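Local coordinates for protein probable phenazine-specific methyltransferase (Pseudomonas aeruginosa, PDB 2IP2) that transfers a methyl group from S-adenosyl-L-methionine to phenazine-1-carboxylate, giving 5-methylphenazine-1-carboxylate on the way to the virulence pigment pyocyanin, and works as a homodimer, at residues Ile41-Asp44 / Glu45-Ala48; Gln72-Thr75 / Arg76-Tyr79; Leu164-Gly168 / Arg169-Asp173; Asp245-Glu248 / Ala249-Leu252. All coordinates share one frame; numbering follows the deposited sequence. Where two conformers were deposited one is given.

Contacts 1 and 2 lie side by side in the N-terminal dimerisation domain, centres about 10 Å apart, and touch directly: the D44 carboxylate of contact 1 meets the Y79 hydroxyl of contact 2 (OD1 to OH 2.6 Å), and D44 N meets T75 OG1 at 2.9 Å. The start of helix 44-51 is thus tied to the turn between strands 71-72 and 78-81. Contacts 3 and 4 belong to the methyltransferase domain, centres about 25 Å apart, and contact 4 lies about 54 Å from contact 1, centre to centre. Contact 4 lies near the predicted cofactor site: the L246 side chain is about 10 Å from that of R241, predicted to bind S-adenosyl-L-methionine.

Contact 1 (Ile41-Asp44 / Glu45-Ala48); sequences IDSD and ETLA
The hydroxyl of T46 is gripped from two directions: its OG1 is hydrogen-bonded to S43 OG at 3.1 Å and to a water at 2.8 Å. That water also accepts from D42 N, so it bridges the loop to the first turn of the helix. Both hydroxyls are placed by their first torsions, S43 OG (chi1 71°) and T46 OG1 (chi1 59°) each lying between its own backbone N and carbonyl carbon. S43 is the N-cap, where a small polar residue suits the helix start, and its OG turns to the T46 hydroxyl. Its carbonyl opens the helical bonding, with S43 O taking L47 N at 2.8 Å, and D44 O takes A48 N in the next bond. I41 CG2 lies 3.5 Å from T46 OG1 and 4.0 Å from L47 CD2, so this methyl lies against both the threonine hydroxyl and the leucine. The D44 carboxylate points out of the turn to Y79 OH and H59 ND1, while D44 N gives its hydrogen to T75 OG1. L47 and A48 pack on I58 of helix 55-67, and I41 and L47 rest on L36 of helix 33-38, so the start of helix 44-51 packs on both of these helices.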
loop_
_atom_site.group_PDB
_atom_site.type_symbol
_atom_site.label_atom_id
_atom_site.label_comp_id
_atom_site.label_asym_id
_atom_site.label_seq_id
_atom_site.Cartn_x
_atom_site.Cartn_y
_atom_site.Cartn_z
ATOM N N ILE A 41 -28.016 -4.742 3.718
ATOM C CA ILE A 41 -28.013 -3.476 2.989
ATOM C C ILE A 41 -26.899 -3.664 1.935
ATOM O O ILE A 41 -25.686 -3.693 2.264
ATOM C CB ILE A 41 -27.653 -2.321 3.902
ATOM C CG1 ILE A 41 -28.652 -2.235 5.068
ATOM C CG2 ILE A 41 -27.594 -0.978 3.110
ATOM C CD1 ILE A 41 -28.209 -1.312 6.220
ATOM N N ASP A 42 -27.304 -3.902 0.706
ATOM C CA ASP A 42 -26.420 -4.649 -0.194
ATOM C C ASP A 42 -26.509 -4.224 -1.665
ATOM O O ASP A 42 -26.086 -4.954 -2.584
ATOM C CB ASP A 42 -26.630 -6.140 -0.041
ATOM C CG ASP A 42 -27.977 -6.600 -0.578
ATOM O OD1 ASP A 42 -28.728 -5.759 -1.096
ATOM O OD2 ASP A 42 -28.291 -7.791 -0.432
ATOM N N SER A 43 -26.986 -3.012 -1.868
ATOM C CA SER A 43 -26.830 -2.367 -3.187
ATOM C C SER A 43 -26.102 -1.019 -3.086
ATOM O O SER A 43 -26.041 -0.414 -2.009
ATOM C CB SER A 43 -28.204 -2.146 -3.866
ATOM O OG SER A 43 -28.903 -1.123 -3.200
ATOM N N ASP A 44 -25.641 -0.495 -4.219
ATOM C CA ASP A 44 -24.964 0.838 -4.229
ATOM C C ASP A 44 -25.882 1.894 -3.665
ATOM O O ASP A 44 -25.471 2.704 -2.870
ATOM C CB ASP A 44 -24.511 1.235 -5.640
ATOM C CG ASP A 44 -23.560 0.226 -6.272
ATOM O OD1 ASP A 44 -22.804 -0.405 -5.513
ATOM O OD2 ASP A 44 -23.546 0.079 -7.524
ATOM N N GLU A 45 -27.152 1.845 -4.054
ATOM C CA GLU A 45 -28.133 2.819 -3.611
ATOM C C GLU A 45 -28.418 2.781 -2.080
ATOM O O GLU A 45 -28.400 3.810 -1.394
ATOM C CB GLU A 45 -29.411 2.612 -4.442
ATOM C CG GLU A 45 -29.250 2.863 -5.996
ATOM C CD GLU A 45 -28.612 1.676 -6.790
ATOM O OE1 GLU A 45 -28.642 0.524 -6.286
ATOM O OE2 GLU A 45 -28.050 1.904 -7.923
ATOM N N THR A 46 -28.695 1.596 -1.552
ATOM C CA THR A 46 -28.974 1.495 -0.115
ATOM C C THR A 46 -27.721 1.686 0.742
ATOM O O THR A 46 -27.782 2.321 1.768
ATOM C CB THR A 46 -29.674 0.190 0.262
ATOM O OG1 THR A 46 -28.861 -0.924 -0.119
ATOM C CG2 THR A 46 -31.064 0.112 -0.487
ATOM N N LEU A 47 -26.579 1.201 0.257
ATOM C CA LEU A 47 -25.292 1.513 0.946
ATOM C C LEU A 47 -25.002 3.031 1.002
ATOM O O LEU A 47 -24.722 3.570 2.055
ATOM C CB LEU A 47 -24.176 0.754 0.245
ATOM C CG LEU A 47 -24.115 -0.739 0.643
ATOM C CD1 LEU A 47 -23.114 -1.487 -0.274
ATOM C CD2 LEU A 47 -23.758 -0.877 2.130
ATOM N N ALA A 48 -25.163 3.722 -0.135
ATOM C CA ALA A 48 -24.981 5.156 -0.224
ATOM C C ALA A 48 -25.851 5.972 0.705
ATOM O O ALA A 48 -25.362 6.919 1.363
ATOM C CB ALA A 48 -25.074 5.657 -1.705
HETATM O O HOH W 1 -30.322 -3.236 0.172
#

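Contact 2 (Gln72-Thr75 / Arg76-Tyr79); sequences QGDT and RDGY
The Y79 ring lies against the backbone where D74 joins T75: one face receives D74 C and T75 N, both offset toward the rim, with T75 N 3.8 Å from Y79 CZ. Q72 O lies at the ring edge, in its plane. Y79 CG stands anti to its carbonyl carbon (chi1 -70°), which turns the ring toward the D74-T75 peptide and sends the hydroxyl past T75 CB. There a water accepts from T75 N at 2.8 Å and donates to Y79 OH at 2.9 Å; D44 is the outside partner of both the Y79 and T75 hydroxyls. A tyrosine suits the place because its ring can pack on peptide while its OH reaches polar groups beyond.

At the other end of the turn two carboxylates meet obliquely, their planes 40° apart. D74 turns its OD1 to D77 N, a 2.9 Å bond at 158° that meets the oxygen nearly along its C-O axis, and this brings D74 OD1 to 3.5 Å from D77 OD2. The backbones pair antiparallel, G73 with Y79 and D74 with G78, although the D74 N to G78 O bond is weak at 3.4 Å. Both glycines have positive phi, which suits glycine.

The aspartate pair carries like charges, which would be expected to repel and perhaps to raise the proton affinity of one of them. The hydrogen bond from the D77 amide to D74 OD1 probably offsets part of that cost, and solvent is likely to screen the charges. That carboxylate bond is the sound one across the turn, the backbone pairing being only weakly bonded.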
loop_
_atom_site.group_PDB
_atom_site.type_symbol
_atom_site.label_atom_id
_atom_site.label_comp_id
_atom_site.label_asym_id
_atom_site.label_seq_id
_atom_site.Cartn_x
_atom_site.Cartn_y
_atom_site.Cartn_z
ATOM N N GLN A 72 -17.716 -9.577 -2.302
ATOM C CA GLN A 72 -18.130 -10.291 -3.519
ATOM C C GLN A 72 -19.534 -9.903 -3.944
ATOM O O GLN A 72 -20.232 -9.194 -3.215
ATOM C CB GLN A 72 -18.043 -11.831 -3.354
ATOM C CG GLN A 72 -19.058 -12.467 -2.354
ATOM C CD GLN A 72 -18.842 -13.980 -2.143
ATOM O OE1 GLN A 72 -18.725 -14.447 -1.016
ATOM N NE2 GLN A 72 -18.818 -14.737 -3.226
ATOM N N GLY A 73 -19.925 -10.383 -5.121
ATOM C CA GLY A 73 -21.254 -10.133 -5.680
ATOM C C GLY A 73 -21.297 -8.818 -6.411
ATOM O O GLY A 73 -20.264 -8.286 -6.777
ATOM N N ASP A 74 -22.492 -8.262 -6.575
ATOM C CA ASP A 74 -22.666 -7.043 -7.382
ATOM C C ASP A 74 -23.897 -6.307 -6.926
ATOM O O ASP A 74 -24.594 -6.829 -6.114
ATOM C CB ASP A 74 -22.713 -7.379 -8.891
ATOM C CG ASP A 74 -23.939 -8.190 -9.306
ATOM O OD1 ASP A 74 -24.989 -8.211 -8.644
ATOM O OD2 ASP A 74 -23.840 -8.821 -10.374
ATOM N N THR A 75 -24.118 -5.081 -7.377
ATOM C CA THR A 75 -25.219 -4.283 -6.852
ATOM C C THR A 75 -26.621 -4.869 -7.152
ATOM O O THR A 75 -27.527 -4.699 -6.363
ATOM C CB THR A 75 -25.131 -2.821 -7.314
ATOM O OG1 THR A 75 -26.079 -2.036 -6.588
ATOM C CG2 THR A 75 -25.351 -2.703 -8.852
ATOM N N ARG A 76 -26.773 -5.525 -8.298
ATOM C CA ARG A 76 -28.092 -6.001 -8.717
ATOM C C ARG A 76 -28.547 -7.151 -7.824
ATOM O O ARG A 76 -29.577 -7.050 -7.167
ATOM C CB ARG A 76 -28.082 -6.423 -10.188
ATOM C CG ARG A 76 -29.508 -6.381 -10.771
ATOM C CD ARG A 76 -29.502 -6.056 -12.229
ATOM N NE ARG A 76 -29.673 -4.629 -12.468
ATOM C CZ ARG A 76 -29.373 -4.068 -13.627
ATOM N NH1 ARG A 76 -28.869 -4.824 -14.583
ATOM N NH2 ARG A 76 -29.543 -2.761 -13.819
ATOM N N ASP A 77 -27.731 -8.217 -7.775
ATOM C CA ASP A 77 -28.067 -9.383 -6.958
ATOM C C ASP A 77 -27.740 -9.137 -5.487
ATOM O O ASP A 77 -28.248 -9.840 -4.595
ATOM C CB ASP A 77 -27.310 -10.620 -7.461
ATOM C CG ASP A 77 -27.503 -10.858 -8.962
ATOM O OD1 ASP A 77 -28.647 -10.664 -9.436
ATOM O OD2 ASP A 77 -26.501 -11.198 -9.669
ATOM N N GLY A 78 -26.894 -8.136 -5.230
ATOM C CA GLY A 78 -26.518 -7.797 -3.879
ATOM C C GLY A 78 -25.060 -8.112 -3.573
ATOM O O GLY A 78 -24.527 -9.089 -4.028
ATOM N N TYR A 79 -24.389 -7.276 -2.852
ATOM C CA TYR A 79 -23.016 -7.524 -2.365
ATOM C C TYR A 79 -23.051 -8.495 -1.210
ATOM O O TYR A 79 -24.071 -8.608 -0.536
ATOM C CB TYR A 79 -22.437 -6.209 -1.862
ATOM C CG TYR A 79 -22.162 -5.238 -2.965
ATOM C CD1 TYR A 79 -21.237 -5.547 -3.980
ATOM C CD2 TYR A 79 -22.818 -4.023 -2.999
ATOM C CE1 TYR A 79 -20.990 -4.637 -5.038
ATOM C CE2 TYR A 79 -22.575 -3.091 -4.035
ATOM C CZ TYR A 79 -21.647 -3.389 -5.029
ATOM O OH TYR A 79 -21.431 -2.499 -6.055
HETATM O O HOH W 2 -21.972 -3.743 -8.618
#

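Contact 3 (Leu164-Gly168 / Arg169-Asp173); sequences LDFRG and RSFVD
A type II beta turn, F166 to R169, leads from the loop after helix 154-163 into strand 170-174, and a salt-bridge network of D165, R167 and R169 gathers beside it. The turn closes through R169 N to F166 O at 3.0 Å, and G168, with positive phi, fills the third position, which favours glycine. Ahead of it D165 makes an Asx turn: its OD1 accepts R167 N at 3.0 Å and R167 NE from opposite faces of the carboxylate plane. R167 grips the group side-on, NE to OD1 and NH2 to OD2, the latter 2.8 Å long. R169 adds a salt bridge from the other segment, NH1 to D165 OD1 at 3.3 Å, and its side chain crosses that of D165 at about a right angle with the flat groups 38° apart. The R169 chain is extended from CG to NE, and D165 CB sits over one face of its guanidinium.

F166 turns its edge toward the face of F171 in an offset T-shaped pair, centroids 5.6 Å apart and planes at 89°. Both rings pack on I185 of helix 180-188 and I236 of strand 236-240. Aromatic residues suit this buried side, charged ones the solvent side. Strand 170-174, which the turn feeds, is the first of a sheet ordered 3-2-1-4-5-7-6, the Rossmann-like arrangement of class I methyltransferases.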
loop_
_atom_site.group_PDB
_atom_site.type_symbol
_atom_site.label_atom_id
_atom_site.label_comp_id
_atom_site.label_asym_id
_atom_site.label_seq_id
_atom_site.Cartn_x
_atom_site.Cartn_y
_atom_site.Cartn_z
ATOM N N LEU A 164 0.464 -26.162 23.034
ATOM C CA LEU A 164 0.992 -26.588 24.315
ATOM C C LEU A 164 -0.142 -27.137 25.148
ATOM O O LEU A 164 -1.278 -26.689 25.026
ATOM C CB LEU A 164 1.676 -25.418 25.061
ATOM C CG LEU A 164 2.702 -24.513 24.343
ATOM C CD1 LEU A 164 3.462 -23.664 25.332
ATOM C CD2 LEU A 164 3.724 -25.288 23.571
ATOM N N ASP A 165 0.169 -28.097 26.018
ATOM C CA ASP A 165 -0.836 -28.678 26.864
ATOM C C ASP A 165 -0.874 -27.937 28.221
ATOM O O ASP A 165 0.042 -28.038 29.014
ATOM C CB ASP A 165 -0.535 -30.202 27.017
ATOM C CG ASP A 165 -1.685 -31.003 27.675
ATOM O OD1 ASP A 165 -2.686 -30.440 28.193
ATOM O OD2 ASP A 165 -1.557 -32.257 27.677
ATOM N N PHE A 166 -1.924 -27.169 28.476
ATOM C CA PHE A 166 -2.072 -26.512 29.772
ATOM C C PHE A 166 -2.960 -27.297 30.735
ATOM O O PHE A 166 -3.189 -26.851 31.858
ATOM C CB PHE A 166 -2.601 -25.083 29.616
ATOM C CG PHE A 166 -1.607 -24.153 29.018
ATOM C CD1 PHE A 166 -1.441 -24.112 27.633
ATOM C CD2 PHE A 166 -0.867 -23.285 29.828
ATOM C CE1 PHE A 166 -0.515 -23.236 27.044
ATOM C CE2 PHE A 166 0.054 -22.393 29.261
ATOM C CZ PHE A 166 0.226 -22.356 27.863
ATOM N N ARG A 167 -3.489 -28.448 30.290
ATOM C CA ARG A 167 -4.358 -29.247 31.170
ATOM C C ARG A 167 -3.565 -29.647 32.415
ATOM O O ARG A 167 -2.461 -30.226 32.336
ATOM C CB ARG A 167 -4.921 -30.505 30.482
ATOM C CG ARG A 167 -6.110 -30.270 29.567
ATOM C CD ARG A 167 -6.476 -31.498 28.719
ATOM N NE ARG A 167 -5.269 -32.018 28.059
ATOM C CZ ARG A 167 -5.088 -33.273 27.650
ATOM N NH1 ARG A 167 -6.048 -34.187 27.813
ATOM N NH2 ARG A 167 -3.934 -33.606 27.074
ATOM N N GLY A 168 -4.114 -29.267 33.559
ATOM C CA GLY A 168 -3.540 -29.655 34.837
ATOM C C GLY A 168 -2.416 -28.738 35.230
ATOM O O GLY A 168 -2.052 -28.719 36.392
ATOM N N ARG A 169 -1.884 -27.959 34.282
ATOM C CA ARG A 169 -0.633 -27.247 34.520
ATOM C C ARG A 169 -0.787 -25.799 35.003
ATOM O O ARG A 169 -1.864 -25.217 34.939
ATOM C CB ARG A 169 0.326 -27.373 33.320
ATOM C CG ARG A 169 0.777 -28.833 33.033
ATOM C CD ARG A 169 1.294 -28.973 31.602
ATOM N NE ARG A 169 1.551 -30.359 31.176
ATOM C CZ ARG A 169 0.611 -31.248 30.817
ATOM N NH1 ARG A 169 -0.686 -30.939 30.829
ATOM N NH2 ARG A 169 0.969 -32.471 30.456
ATOM N N SER A 170 0.301 -25.241 35.510
ATOM C CA SER A 170 0.301 -23.853 35.972
ATOM C C SER A 170 1.176 -22.997 35.015
ATOM O O SER A 170 2.218 -23.436 34.543
ATOM C CB SER A 170 0.819 -23.769 37.428
ATOM O OG SER A 170 2.189 -24.135 37.560
ATOM N N PHE A 171 0.770 -21.772 34.750
ATOM C CA PHE A 171 1.656 -20.934 33.976
ATOM C C PHE A 171 1.884 -19.587 34.640
ATOM O O PHE A 171 1.118 -19.211 35.536
ATOM C CB PHE A 171 1.108 -20.767 32.557
ATOM C CG PHE A 171 -0.210 -20.057 32.499
ATOM C CD1 PHE A 171 -0.253 -18.652 32.430
ATOM C CD2 PHE A 171 -1.416 -20.776 32.554
ATOM C CE1 PHE A 171 -1.429 -17.971 32.375
ATOM C CE2 PHE A 171 -2.640 -20.105 32.477
ATOM C CZ PHE A 171 -2.656 -18.696 32.394
ATOM N N VAL A 172 2.925 -18.869 34.189
ATOM C CA VAL A 172 3.226 -17.494 34.668
ATOM C C VAL A 172 3.395 -16.624 33.435
ATOM O O VAL A 172 4.266 -16.891 32.597
ATOM C CB VAL A 172 4.500 -17.441 35.601
ATOM C CG1 VAL A 172 4.867 -16.004 36.036
ATOM C CG2 VAL A 172 4.333 -18.327 36.832
ATOM N N ASP A 173 2.535 -15.623 33.311
ATOM C CA ASP A 173 2.533 -14.701 32.193
ATOM C C ASP A 173 3.412 -13.516 32.617
ATOM O O ASP A 173 2.949 -12.630 33.326
ATOM C CB ASP A 173 1.069 -14.288 31.869
ATOM C CG ASP A 173 0.931 -13.452 30.583
ATOM O OD1 ASP A 173 1.973 -13.017 30.058
ATOM O OD2 ASP A 173 -0.244 -13.185 30.126
#

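Contact 4 (Asp245-Glu248 / Ala249-Leu252); sequences DLDE and AASL
D247 turns its carboxylate back over the helix start because CG lies between the backbone N and the carbonyl carbon (chi1 68°), and S251 places OG beside its own backbone N (chi1 -59°), facing the carbonyl one turn before it. The first torsion lets D247 OD1 take A250 N at 2.7 Å, nearly straight at 167° and close to the C-O axis of the carboxylate. This is an N-cap bond: an aspartate, short and negatively charged, can satisfy an amide that has no carbonyl before it in the helix, and its charge would probably be favoured by the helix dipole.

D247 O is gripped twice by S251, whose N comes in nearly along the carbonyl direction at 2.9 Å, while its OG arrives from above the carbonyl plane, also at 2.9 Å. Serine suits this place because its short hydroxyl can fold back to the helix it stands on. The next carbonyl, E248 O, accepts L252 N at 2.9 Å.

L246 packs against the same turn. Its CB lies 3.3 Å from S251 OG and its CD2 3.9 Å from A250 CB, an apolar contact with the small alanine methyl. E248 bends at chi2, bringing OE1 to 3.8 Å from L252 CD1, and its OE2 forms a salt bridge with R311.

R300 donates to L246 O, and E248, S251 and L252 touch L308 of helix 302-311. The start of helix 248-261 is therefore packed against that helix, soon after the chain leaves strand 236-240.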
loop_
_atom_site.group_PDB
_atom_site.type_symbol
_atom_site.label_atom_id
_atom_site.label_comp_id
_atom_site.label_asym_id
_atom_site.label_seq_id
_atom_site.Cartn_x
_atom_site.Cartn_y
_atom_site.Cartn_z
ATOM N N ASP A 245 12.398 -5.995 24.000
ATOM C CA ASP A 245 12.637 -4.673 24.507
ATOM C C ASP A 245 13.817 -4.609 25.481
ATOM O O ASP A 245 14.175 -3.510 25.934
ATOM C CB ASP A 245 11.371 -4.139 25.188
ATOM C CG ASP A 245 11.384 -2.622 25.357
ATOM O OD1 ASP A 245 12.252 -1.943 24.755
ATOM O OD2 ASP A 245 10.516 -2.109 26.096
ATOM N N LEU A 246 14.424 -5.770 25.767
ATOM C CA LEU A 246 15.408 -5.936 26.839
ATOM C C LEU A 246 16.822 -6.052 26.281
ATOM O O LEU A 246 17.021 -6.716 25.274
ATOM C CB LEU A 246 15.092 -7.190 27.681
ATOM C CG LEU A 246 13.838 -7.246 28.584
ATOM C CD1 LEU A 246 13.854 -8.584 29.355
ATOM C CD2 LEU A 246 13.775 -6.093 29.543
ATOM N N ASP A 247 17.790 -5.396 26.929
ATOM C CA ASP A 247 19.215 -5.596 26.566
ATOM C C ASP A 247 19.744 -6.952 27.069
ATOM O O ASP A 247 19.004 -7.712 27.724
ATOM C CB ASP A 247 20.077 -4.413 27.041
ATOM C CG ASP A 247 20.205 -4.300 28.578
ATOM O OD1 ASP A 247 19.860 -5.241 29.349
ATOM O OD2 ASP A 247 20.690 -3.229 29.012
ATOM N N GLU A 248 21.009 -7.258 26.760
ATOM C CA GLU A 248 21.667 -8.487 27.193
ATOM C C GLU A 248 21.566 -8.736 28.688
ATOM O O GLU A 248 21.107 -9.800 29.124
ATOM C CB GLU A 248 23.159 -8.452 26.829
ATOM C CG GLU A 248 23.523 -9.288 25.647
ATOM C CD GLU A 248 23.331 -10.777 25.886
ATOM O OE1 GLU A 248 23.967 -11.379 26.784
ATOM O OE2 GLU A 248 22.554 -11.354 25.113
ATOM N N ALA A 249 22.053 -7.764 29.456
ATOM C CA ALA A 249 22.036 -7.835 30.914
ATOM C C ALA A 249 20.638 -8.167 31.463
ATOM O O ALA A 249 20.493 -9.112 32.259
ATOM C CB ALA A 249 22.553 -6.514 31.539
ATOM N N ALA A 250 19.651 -7.348 31.072
ATOM C CA ALA A 250 18.265 -7.495 31.542
ATOM C C ALA A 250 17.667 -8.841 31.139
ATOM O O ALA A 250 17.021 -9.503 31.972
ATOM C CB ALA A 250 17.377 -6.296 31.062
ATOM N N SER A 251 17.937 -9.278 29.899
ATOM C CA SER A 251 17.424 -10.558 29.426
ATOM C C SER A 251 18.016 -11.709 30.197
ATOM O O SER A 251 17.343 -12.720 30.421
ATOM C CB SER A 251 17.645 -10.779 27.921
ATOM O OG SER A 251 17.028 -9.761 27.133
ATOM N N LEU A 252 19.281 -11.579 30.607
ATOM C CA LEU A 252 19.882 -12.687 31.325
ATOM C C LEU A 252 19.358 -12.699 32.769
ATOM O O LEU A 252 19.168 -13.779 33.328
ATOM C CB LEU A 252 21.437 -12.656 31.247
ATOM C CG LEU A 252 22.188 -13.063 29.961
ATOM C CD1 LEU A 252 23.685 -12.953 30.247
ATOM C CD2 LEU A 252 21.863 -14.468 29.441
#